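Long-range contacts in nuclear inclusion protein A (Tobacco vein mottling virus, PDB 3MMG), which probably acts as a cysteine-type peptidase of family C4, a viral 3C-type protease with a chymotrypsin-like double-barrel fold: residues 132-137 with 210-215; 138-143 with 177-182. The protein carries 3 engineered substitutions. One frame throughout, in Å; residues are numbered along the deposited sequence.

How the interactions relate
Interactions 1 and 2 touch, and their centres lie about 10 Å apart. Strand 121-133 leads through the turn of interaction 1 into strand 139-142 of interaction 2, so the two share a barrel wall. Two probable hydrogen bonds tie them: Val132 O to Gln141 N at 2.7 Å and Lys134 N to Phe139 O at 2.9 Å. Aromatic rings add a second bridge. Phe213 meets Tyr178 edge-to-face, and the rings of Trp210 and Phe139 also meet. Both contacts reach the bound peptide. Thr214 and Leu215 pair with it as a parallel strand, and Trp210 and Phe213 pack on its apolar side chains. Asn177 packs on a polar one.

Interaction 1: residues 132-137 with 210-215; sequences VHKEDT and WGSFTL
Two beta turns meet here, a type II turn from Lys134 to Thr137 and a type II' turn from Trp210 to Phe213, and their backbones come nearest at Asp136 and Gly211, with CA atoms 5.1 Å apart. Lys134 carries much of the contact. Its CG stands opposite the backbone N (chi1 -178°), and a bend at chi2 (76°) lays the rest of the chain across Phe213. Lys134 CG touches Phe213 CE1 at 3.7 Å. Further out, Lys134 CE sits over one face, 3.9 Å from the Phe213 ring centroid, as a CH-pi contact. The chain then ends at Ser212, where Lys134 NZ donates to Ser212 OG over 3.1 Å. The first turn joins strands 121-133 and 139-142 of the C-terminal barrel, while the second belongs to the segment that follows the barrel. Trp210 and Phe213 also lean on Leu169 of strand 163-171. Thr137 packs against the second turn: its CG2 lies 3.4 Å from Gly211 N. Thr137 OG1 turns back to Lys134 O at 2.8 Å, from above the carbonyl plane. Thr137 N reaches that oxygen from the same face, so two donors grip it. Two waters fasten the turns: one links Glu135 O to Ser212 N, and the other accepts from Gly211 N and donates to Asp136 O at 2.7 Å.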
ATOM      1  N   VAL A 132       4.205 -16.704   0.576  1.00 10.00           N
ATOM      2  CA  VAL A 132       4.594 -17.477   1.766  1.00  9.94           C
ATOM      3  C   VAL A 132       4.652 -16.529   2.955  1.00 10.34           C
ATOM      4  O   VAL A 132       5.382 -15.536   2.906  1.00 10.60           O
ATOM      5  CB  VAL A 132       5.982 -18.158   1.591  1.00 10.64           C
ATOM      6  CG1 VAL A 132       6.375 -18.929   2.890  1.00 10.11           C
ATOM      7  CG2 VAL A 132       6.026 -19.078   0.381  1.00 12.47           C
ATOM      8  N   HIS A 133       3.908 -16.863   4.011  1.00 10.49           N
ATOM      9  CA  HIS A 133       3.822 -16.019   5.188  1.00 12.04           C
ATOM     10  C   HIS A 133       5.119 -16.049   5.986  1.00 12.95           C
ATOM     11  O   HIS A 133       5.727 -17.122   6.168  1.00 12.67           O
ATOM     12  CB  HIS A 133       2.651 -16.488   6.059  1.00 12.17           C
ATOM     13  CG  HIS A 133       2.507 -15.724   7.331  1.00 12.27           C
ATOM     14  ND1 HIS A 133       2.237 -14.373   7.365  1.00 15.12           N
ATOM     15  CD2 HIS A 133       2.624 -16.121   8.626  1.00 11.78           C
ATOM     16  CE1 HIS A 133       2.173 -13.974   8.629  1.00 10.55           C
ATOM     17  NE2 HIS A 133       2.392 -15.017   9.410  1.00 14.65           N
ATOM     18  N   LYS A 134       5.539 -14.869   6.448  1.00 12.88           N
ATOM     19  CA  LYS A 134       6.678 -14.730   7.355  1.00 13.90           C
ATOM     20  C   LYS A 134       6.176 -14.788   8.805  1.00 14.75           C
ATOM     21  O   LYS A 134       5.448 -13.904   9.283  1.00 13.75           O
ATOM     22  CB  LYS A 134       7.452 -13.453   7.052  1.00 14.44           C
ATOM     23  CG  LYS A 134       8.696 -13.250   7.927  1.00 17.74           C
ATOM     24  CD  LYS A 134       9.832 -14.147   7.465  1.00 23.32           C
ATOM     25  CE  LYS A 134      11.102 -13.856   8.259  1.00 26.88           C
ATOM     26  NZ  LYS A 134      12.194 -14.801   7.891  1.00 30.85           N
ATOM     27  N   GLU A 135       6.550 -15.866   9.495  1.00 15.80           N
ATOM     28  CA  GLU A 135       6.069 -16.111  10.849  1.00 17.70           C
ATOM     29  C   GLU A 135       6.288 -14.918  11.787  1.00 16.07           C
ATOM     30  O   GLU A 135       7.328 -14.256  11.737  1.00 15.77           O
ATOM     31  CB  GLU A 135       6.703 -17.395  11.412  1.00 18.02           C
ATOM     32  CG  GLU A 135       5.961 -17.939  12.624  1.00 21.13           C
ATOM     33  CD  GLU A 135       6.711 -19.073  13.334  1.00 22.31           C
ATOM     34  OE1 GLU A 135       7.946 -19.237  13.091  1.00 27.49           O
ATOM     35  OE2 GLU A 135       6.053 -19.772  14.153  1.00 23.27           O
ATOM     36  N   ASP A 136       5.274 -14.650  12.605  1.00 15.97           N
ATOM     37  CA  ASP A 136       5.268 -13.628  13.655  1.00 16.11           C
ATOM     38  C   ASP A 136       5.305 -12.215  13.093  1.00 15.67           C
ATOM     39  O   ASP A 136       5.685 -11.254  13.788  1.00 15.94           O
ATOM     40  CB  ASP A 136       6.397 -13.867  14.668  1.00 16.56           C
ATOM     41  CG  ASP A 136       6.242 -15.200  15.397  1.00 20.12           C
ATOM     42  OD1 ASP A 136       5.092 -15.588  15.709  1.00 25.67           O
ATOM     43  OD2 ASP A 136       7.268 -15.860  15.636  1.00 23.92           O
ATOM     44  N   THR A 137       4.918 -12.092  11.823  1.00 13.94           N
ATOM     45  CA  THR A 137       4.815 -10.786  11.196  1.00 13.33           C
ATOM     46  C   THR A 137       3.552 -10.683  10.353  1.00 13.24           C
ATOM     47  O   THR A 137       2.802 -11.657  10.184  1.00 12.08           O
ATOM     48  CB  THR A 137       6.025 -10.465  10.260  1.00 13.17           C
ATOM     49  OG1 THR A 137       5.897 -11.202   9.035  1.00 11.49           O
ATOM     50  CG2 THR A 137       7.387 -10.781  10.913  1.00 13.41           C
ATOM     51  N   TRP A 210       8.673  -7.546  13.425  1.00 14.76           N
ATOM     52  CA  TRP A 210       9.722  -7.905  12.458  1.00 15.94           C
ATOM     53  C   TRP A 210      10.085  -9.392  12.423  1.00 16.45           C
ATOM     54  O   TRP A 210      10.757  -9.842  11.495  1.00 16.53           O
ATOM     55  CB  TRP A 210      11.003  -7.073  12.686  1.00 15.67           C
ATOM     56  CG  TRP A 210      10.769  -5.635  12.384  1.00 14.75           C
ATOM     57  CD1 TRP A 210      10.586  -4.633  13.283  1.00 14.96           C
ATOM     58  CD2 TRP A 210      10.636  -5.049  11.085  1.00 15.14           C
ATOM     59  NE1 TRP A 210      10.333  -3.443  12.629  1.00 15.99           N
ATOM     60  CE2 TRP A 210      10.375  -3.665  11.277  1.00 15.58           C
ATOM     61  CE3 TRP A 210      10.721  -5.554   9.773  1.00 15.48           C
ATOM     62  CZ2 TRP A 210      10.195  -2.778  10.209  1.00 16.57           C
ATOM     63  CZ3 TRP A 210      10.558  -4.683   8.709  1.00 15.71           C
ATOM     64  CH2 TRP A 210      10.274  -3.302   8.930  1.00 15.33           C
ATOM     65  N   GLY A 211       9.624 -10.148  13.413  1.00 17.45           N
ATOM     66  CA  GLY A 211       9.982 -11.565  13.499  1.00 19.31           C
ATOM     67  C   GLY A 211      11.496 -11.672  13.425  1.00 20.48           C
ATOM     68  O   GLY A 211      12.208 -10.975  14.160  1.00 21.08           O
ATOM     69  N   SER A 212      11.992 -12.504  12.513  1.00 21.11           N
ATOM     70  CA  SER A 212      13.432 -12.705  12.379  1.00 21.80           C
ATOM     71  C   SER A 212      14.116 -11.749  11.405  1.00 21.25           C
ATOM     72  O   SER A 212      15.315 -11.892  11.141  1.00 21.52           O
ATOM     73  CB  SER A 212      13.743 -14.170  12.023  1.00 22.81           C
ATOM     74  OG  SER A 212      13.428 -14.443  10.666  1.00 25.21           O
ATOM     75  N   PHE A 213      13.384 -10.772  10.864  1.00 19.77           N
ATOM     76  CA  PHE A 213      14.010  -9.751  10.007  1.00 19.34           C
ATOM     77  C   PHE A 213      14.832  -8.753  10.829  1.00 19.41           C
ATOM     78  O   PHE A 213      14.455  -8.418  11.944  1.00 20.47           O
ATOM     79  CB  PHE A 213      12.948  -8.896   9.318  1.00 17.74           C
ATOM     80  CG  PHE A 213      12.223  -9.571   8.199  1.00 18.42           C
ATOM     81  CD1 PHE A 213      10.856  -9.341   8.032  1.00 15.86           C
ATOM     82  CD2 PHE A 213      12.890 -10.399   7.298  1.00 17.71           C
ATOM     83  CE1 PHE A 213      10.158  -9.946   6.984  1.00 17.02           C
ATOM     84  CE2 PHE A 213      12.209 -11.009   6.247  1.00 19.10           C
ATOM     85  CZ  PHE A 213      10.835 -10.777   6.089  1.00 17.56           C
ATOM     86  N   THR A 214      15.916  -8.260  10.246  1.00 19.92           N
ATOM     87  CA  THR A 214      16.615  -7.066  10.729  1.00 20.82           C
ATOM     88  C   THR A 214      16.397  -5.949   9.701  1.00 20.73           C
ATOM     89  O   THR A 214      16.864  -6.046   8.576  1.00 20.27           O
ATOM     90  CB  THR A 214      18.139  -7.315  10.850  1.00 20.96           C
ATOM     91  OG1 THR A 214      18.379  -8.467  11.665  1.00 23.78           O
ATOM     92  CG2 THR A 214      18.836  -6.110  11.458  1.00 22.98           C
ATOM     93  N   LEU A 215      15.672  -4.903  10.087  1.00 21.63           N
ATOM     94  CA  LEU A 215      15.466  -3.750   9.206  1.00 22.47           C
ATOM     95  C   LEU A 215      16.694  -2.850   9.145  1.00 24.04           C
ATOM     96  O   LEU A 215      17.192  -2.393  10.182  1.00 24.38           O
ATOM     97  CB  LEU A 215      14.263  -2.914   9.656  1.00 21.86           C
ATOM     98  CG  LEU A 215      14.028  -1.629   8.835  1.00 19.77           C
ATOM     99  CD1 LEU A 215      13.554  -1.944   7.413  1.00 18.69           C
ATOM    100  CD2 LEU A 215      13.056  -0.721   9.544  1.00 21.17           C
TER
HETATM  101  O   HOH W   1       9.991 -14.495  11.433  1.00 26.55           O
HETATM  102  O   HOH W   2       7.571 -10.283  15.500  1.00 25.01           O

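Interaction 2: residues 138-143 with 177-182; sequences SFWQHW and NYFVEF
Phe179 and Trp140 face each other as a hydrogen-bonded pair of the antiparallel strands 139-142 and 177-181, with Trp140 N donating to Phe179 O at 2.8 Å. Their side chains lie alongside. CB of Trp140 is the bump, set over one face of the Phe179 ring 3.8 Å from its centroid. The five-membered ring of Trp140 lies nearly parallel to the Phe179 ring (11°) but is displaced so far that there is little stacking. CG of Phe179 sits between its own backbone N and carbonyl carbon (chi1 73°), which swings the ring across to Trp140. At the edge of this ring comes His142 CD2, 3.8 Å from Phe179 CD2. CB of Asn177 in turn presses on a face of the imidazole. The carboxylate of Glu181 sits at the NE1 edge of the indole, with the two planes 14° apart. Trp140 NE1 donates to Glu181 OE1 at 2.8 Å, at the oxygen's anti lone pair. OE2 has partners of its own, Arg80 in a salt bridge and Gln102. The other sheet face carries Phe139, Gln141, Tyr178 and Val180. Gln141, extended beyond CG, crosses the Tyr178 ring at a slant, with Gln141 CB 3.6 Å from Tyr178 CE2. Water joins Gln141 OE1 to Tyr178 OH. Another water links Gln141 NE2, His142 O and Asn177 N. The pair lies mid-barrel between two strands: Ile131 of 121-133 touches Trp140 and Phe179, and on 163-171 His167 bonds to His142 NE2 while Ile166 backs Val180.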
ATOM      1  N   SER A 138       3.327  -9.479   9.827  1.00 11.53           N
ATOM      2  CA  SER A 138       2.276  -9.262   8.841  1.00 11.99           C
ATOM      3  C   SER A 138       2.826  -9.300   7.415  1.00 12.06           C
ATOM      4  O   SER A 138       2.148  -8.891   6.456  1.00 12.87           O
ATOM      5  CB  SER A 138       1.563  -7.938   9.127  1.00 12.28           C
ATOM      6  OG  SER A 138       0.758  -8.060  10.300  1.00 12.43           O
ATOM      7  N   PHE A 139       4.054  -9.781   7.260  1.00 11.45           N
ATOM      8  CA  PHE A 139       4.683  -9.817   5.943  1.00 10.96           C
ATOM      9  C   PHE A 139       4.478 -11.162   5.252  1.00 10.37           C
ATOM     10  O   PHE A 139       4.540 -12.216   5.890  1.00 10.39           O
ATOM     11  CB  PHE A 139       6.197  -9.558   6.016  1.00 11.32           C
ATOM     12  CG  PHE A 139       6.574  -8.165   6.434  1.00 11.63           C
ATOM     13  CD1 PHE A 139       6.330  -7.065   5.586  1.00 10.86           C
ATOM     14  CD2 PHE A 139       7.185  -7.942   7.666  1.00 13.02           C
ATOM     15  CE1 PHE A 139       6.691  -5.742   5.987  1.00 11.05           C
ATOM     16  CE2 PHE A 139       7.545  -6.627   8.071  1.00 12.93           C
ATOM     17  CZ  PHE A 139       7.288  -5.532   7.224  1.00 12.75           C
ATOM     18  N   TRP A 140       4.252 -11.112   3.943  1.00 10.12           N
ATOM     19  CA  TRP A 140       4.232 -12.308   3.103  1.00 10.18           C
ATOM     20  C   TRP A 140       5.217 -12.146   1.962  1.00  9.50           C
ATOM     21  O   TRP A 140       5.252 -11.091   1.301  1.00  9.72           O
ATOM     22  CB  TRP A 140       2.854 -12.494   2.475  1.00 10.81           C
ATOM     23  CG  TRP A 140       1.771 -12.864   3.434  1.00 10.21           C
ATOM     24  CD1 TRP A 140       1.203 -12.069   4.400  1.00 11.47           C
ATOM     25  CD2 TRP A 140       1.080 -14.115   3.484  1.00 11.07           C
ATOM     26  NE1 TRP A 140       0.213 -12.764   5.059  1.00 11.99           N
ATOM     27  CE2 TRP A 140       0.118 -14.020   4.522  1.00 11.77           C
ATOM     28  CE3 TRP A 140       1.182 -15.323   2.749  1.00 13.44           C
ATOM     29  CZ2 TRP A 140      -0.752 -15.086   4.848  1.00 12.99           C
ATOM     30  CZ3 TRP A 140       0.326 -16.386   3.078  1.00 11.12           C
ATOM     31  CH2 TRP A 140      -0.653 -16.238   4.109  1.00 10.75           C
ATOM     32  N   GLN A 141       5.982 -13.181   1.696  1.00  9.73           N
ATOM     33  CA  GLN A 141       6.924 -13.143   0.583  1.00 10.63           C
ATOM     34  C   GLN A 141       6.192 -13.263  -0.771  1.00  9.80           C
ATOM     35  O   GLN A 141       5.183 -13.988  -0.895  1.00  9.91           O
ATOM     36  CB  GLN A 141       7.962 -14.264   0.720  1.00 10.91           C
ATOM     37  CG  GLN A 141       9.127 -14.124  -0.263  1.00 13.07           C
ATOM     38  CD  GLN A 141      10.237 -15.136  -0.023  1.00 13.73           C
ATOM     39  OE1 GLN A 141      10.147 -15.960   0.885  1.00 18.69           O
ATOM     40  NE2 GLN A 141      11.289 -15.066  -0.831  1.00 19.06           N
ATOM     41  N   HIS A 142       6.708 -12.553  -1.773  1.00  9.72           N
ATOM     42  CA  HIS A 142       6.259 -12.728  -3.148  1.00  9.00           C
ATOM     43  C   HIS A 142       7.473 -12.626  -4.070  1.00  9.95           C
ATOM     44  O   HIS A 142       8.559 -12.189  -3.641  1.00 10.27           O
ATOM     45  CB  HIS A 142       5.141 -11.704  -3.518  1.00  9.20           C
ATOM     46  CG  HIS A 142       5.619 -10.287  -3.663  1.00  9.45           C
ATOM     47  ND1 HIS A 142       6.203  -9.818  -4.820  1.00  8.74           N
ATOM     48  CD2 HIS A 142       5.558  -9.227  -2.818  1.00 11.18           C
ATOM     49  CE1 HIS A 142       6.509  -8.540  -4.672  1.00  9.67           C
ATOM     50  NE2 HIS A 142       6.137  -8.156  -3.465  1.00  8.67           N
ATOM     51  N   TRP A 143       7.288 -13.063  -5.316  1.00  9.23           N
ATOM     52  CA  TRP A 143       8.375 -13.117  -6.300  1.00 10.72           C
ATOM     53  C   TRP A 143       8.207 -12.206  -7.532  1.00 10.51           C
ATOM     54  O   TRP A 143       8.814 -12.471  -8.575  1.00 12.17           O
ATOM     55  CB  TRP A 143       8.636 -14.571  -6.712  1.00 11.09           C
ATOM     56  CG  TRP A 143       9.331 -15.346  -5.606  1.00 12.66           C
ATOM     57  CD1 TRP A 143      10.681 -15.554  -5.474  1.00 12.99           C
ATOM     58  CD2 TRP A 143       8.715 -15.975  -4.470  1.00 12.94           C
ATOM     59  NE1 TRP A 143      10.936 -16.282  -4.331  1.00 13.76           N
ATOM     60  CE2 TRP A 143       9.750 -16.547  -3.695  1.00 13.77           C
ATOM     61  CE3 TRP A 143       7.392 -16.109  -4.031  1.00 13.24           C
ATOM     62  CZ2 TRP A 143       9.493 -17.256  -2.513  1.00 14.00           C
ATOM     63  CZ3 TRP A 143       7.132 -16.823  -2.847  1.00 12.98           C
ATOM     64  CH2 TRP A 143       8.188 -17.377  -2.102  1.00 14.75           C
ATOM     65  N   ASN A 177      11.319 -10.327  -2.012  1.00 16.10           N
ATOM     66  CA  ASN A 177      10.343  -9.249  -1.832  1.00 13.84           C
ATOM     67  C   ASN A 177       9.224  -9.645  -0.878  1.00 12.51           C
ATOM     68  O   ASN A 177       8.854 -10.816  -0.817  1.00 10.81           O
ATOM     69  CB  ASN A 177       9.710  -8.885  -3.177  1.00 13.63           C
ATOM     70  CG  ASN A 177      10.633  -8.116  -4.053  1.00 16.64           C
ATOM     71  OD1 ASN A 177      11.515  -7.393  -3.579  1.00 17.04           O
ATOM     72  ND2 ASN A 177      10.451  -8.266  -5.356  1.00 15.96           N
ATOM     73  N   TYR A 178       8.672  -8.666  -0.169  1.00 11.55           N
ATOM     74  CA  TYR A 178       7.618  -8.932   0.817  1.00 11.16           C
ATOM     75  C   TYR A 178       6.559  -7.847   0.759  1.00 10.16           C
ATOM     76  O   TYR A 178       6.881  -6.662   0.627  1.00  9.15           O
ATOM     77  CB  TYR A 178       8.172  -9.021   2.239  1.00 12.22           C
ATOM     78  CG  TYR A 178       9.265 -10.028   2.385  1.00 12.63           C
ATOM     79  CD1 TYR A 178      10.573  -9.674   2.075  1.00 14.74           C
ATOM     80  CD2 TYR A 178       8.999 -11.345   2.802  1.00 14.50           C
ATOM     81  CE1 TYR A 178      11.593 -10.574   2.151  1.00 16.93           C
ATOM     82  CE2 TYR A 178      10.068 -12.279   2.894  1.00 16.78           C
ATOM     83  CZ  TYR A 178      11.349 -11.851   2.567  1.00 17.59           C
ATOM     84  OH  TYR A 178      12.464 -12.662   2.609  1.00 19.77           O
ATOM     85  N   PHE A 179       5.305  -8.276   0.834  1.00  9.56           N
ATOM     86  CA  PHE A 179       4.212  -7.351   1.001  1.00  8.54           C
ATOM     87  C   PHE A 179       3.655  -7.430   2.411  1.00  8.71           C
ATOM     88  O   PHE A 179       3.904  -8.415   3.128  1.00  9.31           O
ATOM     89  CB  PHE A 179       3.124  -7.553  -0.061  1.00  7.63           C
ATOM     90  CG  PHE A 179       2.260  -8.778   0.102  1.00  8.04           C
ATOM     91  CD1 PHE A 179       1.083  -8.733   0.885  1.00  8.99           C
ATOM     92  CD2 PHE A 179       2.556  -9.956  -0.612  1.00  7.76           C
ATOM     93  CE1 PHE A 179       0.236  -9.843   0.961  1.00 11.62           C
ATOM     94  CE2 PHE A 179       1.692 -11.073  -0.556  1.00  6.91           C
ATOM     95  CZ  PHE A 179       0.547 -11.020   0.243  1.00  8.93           C
ATOM     96  N   VAL A 180       2.911  -6.397   2.806  1.00  7.80           N
ATOM     97  CA  VAL A 180       2.291  -6.383   4.154  1.00  8.54           C
ATOM     98  C   VAL A 180       0.805  -6.619   3.959  1.00  8.95           C
ATOM     99  O   VAL A 180       0.192  -5.947   3.136  1.00  8.64           O
ATOM    100  CB  VAL A 180       2.521  -5.051   4.944  1.00  8.16           C
ATOM    101  CG1 VAL A 180       2.209  -3.806   4.056  1.00  7.72           C
ATOM    102  CG2 VAL A 180       1.719  -5.036   6.268  1.00  9.26           C
ATOM    103  N   GLU A 181       0.243  -7.567   4.716  1.00  9.01           N
ATOM    104  CA  GLU A 181      -1.152  -7.954   4.551  1.00  9.65           C
ATOM    105  C   GLU A 181      -2.089  -7.002   5.260  1.00  9.97           C
ATOM    106  O   GLU A 181      -1.749  -6.462   6.309  1.00 10.26           O
ATOM    107  CB  GLU A 181      -1.378  -9.373   5.103  1.00 10.01           C
ATOM    108  CG  GLU A 181      -1.079  -9.487   6.597  1.00 12.78           C
ATOM    109  CD  GLU A 181      -1.831 -10.604   7.293  1.00 16.00           C
ATOM    110  OE1 GLU A 181      -1.682 -11.769   6.911  1.00 18.69           O
ATOM    111  OE2 GLU A 181      -2.566 -10.300   8.249  1.00 21.30           O
ATOM    112  N   PHE A 182      -3.279  -6.823   4.688  1.00 10.62           N
ATOM    113  CA  PHE A 182      -4.386  -6.210   5.415  1.00 10.82           C
ATOM    114  C   PHE A 182      -4.870  -7.145   6.500  1.00 12.61           C
ATOM    115  O   PHE A 182      -4.809  -8.368   6.332  1.00 13.72           O
ATOM    116  CB  PHE A 182      -5.524  -5.824   4.452  1.00 10.61           C
ATOM    117  CG  PHE A 182      -5.156  -4.635   3.629  1.00  9.22           C
ATOM    118  CD1 PHE A 182      -4.574  -4.803   2.372  1.00 11.01           C
ATOM    119  CD2 PHE A 182      -5.232  -3.361   4.171  1.00 10.05           C
ATOM    120  CE1 PHE A 182      -4.141  -3.715   1.634  1.00 10.81           C
ATOM    121  CE2 PHE A 182      -4.789  -2.243   3.433  1.00 11.50           C
ATOM    122  CZ  PHE A 182      -4.235  -2.426   2.170  1.00 11.09           C
TER
HETATM  123  O   HOH W   3      -0.782 -10.437  10.532  1.00 22.44           O
HETATM  124  O   HOH W   4      11.093 -13.110  -3.038  1.00 15.27           O
HETATM  125  O   HOH W   5      12.255 -15.357   2.886  1.00 29.80           O